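Local structure of PrgX (Enterococcus faecalis, 2AWI) at residues F130-L138 with L159-E167. The protein is the receptor for the peptide sex pheromone cCF10 and a repressor, probably DNA-binding, that takes part in regulating conjugation in Enterococcus faecalis. The protein carries 1 engineered substitution. Residues are numbered along the deposited sequence; the frame is centred on the assembly and turned at random.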
loop_
_atom_site.group_PDB
_atom_site.type_symbol
_atom_site.label_atom_id
_atom_site.label_comp_id
_atom_site.label_asym_id
_atom_site.label_seq_id
_atom_site.Cartn_x
_atom_site.Cartn_y
_atom_site.Cartn_z
ATOM N N PHE A 130 36.792 29.343 -19.592
ATOM C CA PHE A 130 36.084 29.103 -18.337
ATOM C C PHE A 130 37.036 28.741 -17.204
ATOM O O PHE A 130 37.203 29.514 -16.263
ATOM C CB PHE A 130 35.046 27.991 -18.508
ATOM C CG PHE A 130 34.248 27.714 -17.269
ATOM C CD1 PHE A 130 33.452 28.709 -16.701
ATOM C CD2 PHE A 130 34.298 26.462 -16.660
ATOM C CE1 PHE A 130 32.712 28.467 -15.539
ATOM C CE2 PHE A 130 33.565 26.201 -15.495
ATOM C CZ PHE A 130 32.770 27.209 -14.933
ATOM N N ASN A 131 37.652 27.566 -17.297
ATOM C CA ASN A 131 38.583 27.109 -16.272
ATOM C C ASN A 131 39.715 28.098 -16.025
ATOM O O ASN A 131 40.247 28.182 -14.917
ATOM C CB ASN A 131 39.179 25.752 -16.655
ATOM C CG ASN A 131 38.232 24.601 -16.388
ATOM O OD1 ASN A 131 38.606 23.434 -16.523
ATOM N ND2 ASN A 131 36.998 24.919 -16.006
ATOM N N LYS A 132 40.082 28.846 -17.057
ATOM C CA LYS A 132 41.157 29.821 -16.937
ATOM C C LYS A 132 40.776 31.085 -16.166
ATOM O O LYS A 132 41.654 31.803 -15.685
ATOM C CB LYS A 132 41.672 30.221 -18.327
ATOM C CG LYS A 132 42.847 29.393 -18.870
ATOM C CD LYS A 132 42.482 27.940 -19.177
ATOM C CE LYS A 132 42.621 27.044 -17.952
ATOM N NZ LYS A 132 44.034 26.954 -17.482
ATOM N N THR A 133 39.482 31.362 -16.030
ATOM C CA THR A 133 39.068 32.576 -15.335
ATOM C C THR A 133 38.043 32.419 -14.216
ATOM O O THR A 133 37.842 33.348 -13.428
ATOM C CB THR A 133 38.492 33.609 -16.331
ATOM O OG1 THR A 133 37.228 33.143 -16.821
ATOM C CG2 THR A 133 39.441 33.808 -17.510
ATOM N N ILE A 134 37.408 31.254 -14.118
ATOM C CA ILE A 134 36.365 31.079 -13.119
ATOM C C ILE A 134 36.760 31.405 -11.682
ATOM O O ILE A 134 36.105 32.220 -11.032
ATOM C CB ILE A 134 35.747 29.656 -13.181
ATOM C CG1 ILE A 134 34.479 29.611 -12.319
ATOM C CG2 ILE A 134 36.747 28.617 -12.705
ATOM C CD1 ILE A 134 33.404 30.618 -12.725
ATOM N N THR A 135 37.822 30.782 -11.185
ATOM C CA THR A 135 38.265 31.031 -9.818
ATOM C C THR A 135 38.499 32.517 -9.577
ATOM O O THR A 135 38.152 33.050 -8.526
ATOM C CB THR A 135 39.557 30.252 -9.503
ATOM O OG1 THR A 135 39.270 28.847 -9.478
ATOM C CG2 THR A 135 40.125 30.676 -8.159
ATOM N N SER A 136 39.080 33.177 -10.568
ATOM C CA SER A 136 39.371 34.603 -10.496
ATOM C C SER A 136 38.103 35.465 -10.535
ATOM O O SER A 136 38.049 36.537 -9.923
ATOM C CB SER A 136 40.293 34.993 -11.651
ATOM O OG SER A 136 40.352 36.400 -11.798
ATOM N N ASP A 137 37.091 35.003 -11.264
ATOM C CA ASP A 137 35.830 35.729 -11.362
ATOM C C ASP A 137 35.097 35.671 -10.026
ATOM O O ASP A 137 34.648 36.690 -9.510
ATOM C CB ASP A 137 34.944 35.117 -12.452
ATOM C CG ASP A 137 35.473 35.369 -13.855
ATOM O OD1 ASP A 137 34.906 34.795 -14.808
ATOM O OD2 ASP A 137 36.446 36.144 -14.008
ATOM N N LEU A 138 34.991 34.475 -9.460
ATOM C CA LEU A 138 34.284 34.314 -8.195
ATOM C C LEU A 138 34.871 35.176 -7.082
ATOM O O LEU A 138 34.128 35.784 -6.307
ATOM C CB LEU A 138 34.257 32.838 -7.786
ATOM C CG LEU A 138 33.580 31.896 -8.798
ATOM C CD1 LEU A 138 33.413 30.517 -8.177
ATOM C CD2 LEU A 138 32.219 32.445 -9.216
ATOM N N LEU A 159 26.190 27.842 -10.592
ATOM C CA LEU A 159 27.526 27.300 -10.354
ATOM C C LEU A 159 27.492 25.820 -9.991
ATOM O O LEU A 159 28.354 25.052 -10.423
ATOM C CB LEU A 159 28.230 28.078 -9.237
ATOM C CG LEU A 159 28.590 29.535 -9.536
ATOM C CD1 LEU A 159 29.060 30.213 -8.263
ATOM C CD2 LEU A 159 29.669 29.589 -10.617
ATOM N N LEU A 160 26.506 25.421 -9.189
ATOM C CA LEU A 160 26.384 24.022 -8.794
ATOM C C LEU A 160 26.144 23.166 -10.028
ATOM O O LEU A 160 26.247 21.943 -9.977
ATOM C CB LEU A 160 25.215 23.831 -7.821
ATOM C CG LEU A 160 25.401 24.237 -6.354
ATOM C CD1 LEU A 160 24.087 24.092 -5.593
ATOM C CD2 LEU A 160 26.465 23.359 -5.716
ATOM N N ASN A 161 25.842 23.827 -11.141
ATOM C CA ASN A 161 25.548 23.149 -12.393
ATOM C C ASN A 161 26.753 22.966 -13.317
ATOM O O ASN A 161 26.743 22.100 -14.191
ATOM C CB ASN A 161 24.457 23.923 -13.133
ATOM C CG ASN A 161 23.722 23.073 -14.143
ATOM O OD1 ASN A 161 22.971 22.168 -13.778
ATOM N ND2 ASN A 161 23.940 23.352 -15.425
ATOM N N VAL A 162 27.792 23.772 -13.133
ATOM C CA VAL A 162 28.966 23.672 -13.990
ATOM C C VAL A 162 30.282 23.668 -13.214
ATOM O O VAL A 162 31.341 23.974 -13.767
ATOM C CB VAL A 162 29.002 24.843 -15.004
ATOM C CG1 VAL A 162 27.752 24.831 -15.863
ATOM C CG2 VAL A 162 29.120 26.167 -14.262
ATOM N N LEU A 163 30.223 23.307 -11.941
ATOM C CA LEU A 163 31.423 23.304 -11.117
ATOM C C LEU A 163 31.357 22.215 -10.051
ATOM O O LEU A 163 30.282 21.895 -9.547
ATOM C CB LEU A 163 31.570 24.672 -10.442
ATOM C CG LEU A 163 32.889 25.443 -10.524
ATOM C CD1 LEU A 163 33.361 25.521 -11.970
ATOM C CD2 LEU A 163 32.686 26.839 -9.947
ATOM N N PRO A 164 32.508 21.616 -9.708
ATOM C CA PRO A 164 32.488 20.569 -8.680
ATOM C C PRO A 164 31.896 21.183 -7.419
ATOM O O PRO A 164 32.153 22.346 -7.114
ATOM C CB PRO A 164 33.964 20.219 -8.521
ATOM C CG PRO A 164 34.508 20.451 -9.910
ATOM C CD PRO A 164 33.851 21.757 -10.299
ATOM N N TYR A 165 31.102 20.412 -6.691
ATOM C CA TYR A 165 30.466 20.914 -5.478
ATOM C C TYR A 165 31.372 21.722 -4.546
ATOM O O TYR A 165 30.996 22.802 -4.087
ATOM C CB TYR A 165 29.850 19.755 -4.693
ATOM C CG TYR A 165 29.173 20.199 -3.419
ATOM C CD1 TYR A 165 27.967 20.906 -3.456
ATOM C CD2 TYR A 165 29.754 19.948 -2.177
ATOM C CE1 TYR A 165 27.360 21.353 -2.285
ATOM C CE2 TYR A 165 29.157 20.389 -1.001
ATOM C CZ TYR A 165 27.962 21.093 -1.063
ATOM O OH TYR A 165 27.375 21.544 0.093
ATOM N N GLU A 166 32.568 21.208 -4.275
ATOM C CA GLU A 166 33.493 21.874 -3.360
ATOM C C GLU A 166 33.915 23.302 -3.714
ATOM O O GLU A 166 34.202 24.096 -2.821
ATOM C CB GLU A 166 34.738 21.011 -3.158
ATOM C CG GLU A 166 35.512 21.361 -1.896
ATOM C CD GLU A 166 34.689 21.159 -0.628
ATOM O OE1 GLU A 166 35.185 21.514 0.465
ATOM O OE2 GLU A 166 33.551 20.643 -0.722
ATOM N N GLU A 167 33.961 23.629 -5.002
ATOM C CA GLU A 167 34.350 24.973 -5.425
ATOM C C GLU A 167 33.206 25.973 -5.274
ATOM O O GLU A 167 33.401 27.180 -5.424
ATOM C CB GLU A 167 34.797 24.970 -6.887
ATOM C CG GLU A 167 36.019 24.133 -7.178
ATOM C CD GLU A 167 36.455 24.252 -8.624
ATOM O OE1 GLU A 167 36.691 25.395 -9.078
ATOM O OE2 GLU A 167 36.562 23.205 -9.305
#
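F130 meets L163 and V162 with the outer end of its ring: CZ lies 3.5 Å from L163 CD1 and 3.9 Å from V162 CG2. With CG anti to the backbone N (chi1 -178°), the ring reaches out from helix 128-142 and crosses the L163 side chain at a slant. I134, one turn on, sets its CB 4.0 Å above the ring plane, nearer the ring's periphery than its centre. The other methyl of L163, CD2, touches the next two turns, 4.1 Å from I134 CG1 and 4.1 Å from L138 CD1; it slides past I134 but meets L138 tip to tip. L138 also points its second methyl at L159, CD2 to CD1 4.0 Å, while I134 and L159 touch more loosely. Positions 130, 134 and 138 thus form one apolar stripe along the helix, facing L159 of helix 150-159 and the residues that lead into helix 165-172. Both segments belong to the TPR region, an all-helical array in which helix 107-122 also packs on this cluster, Y113 and I117 touching F130, F110 touching L138 and L114 touching L159. L163 also touches V168 of helix 165-172.

No hydrogen bond crosses the contact. The carbonyl O of V162 lies 3.6 Å from F130 CE2, oblique to the ring. At the solvent-exposed edge of the contact, the E167 carboxylate approaches T135 without bonding, OE1 to OG1 4.3 Å. Facing elsewhere, D137 forms a salt bridge with R103.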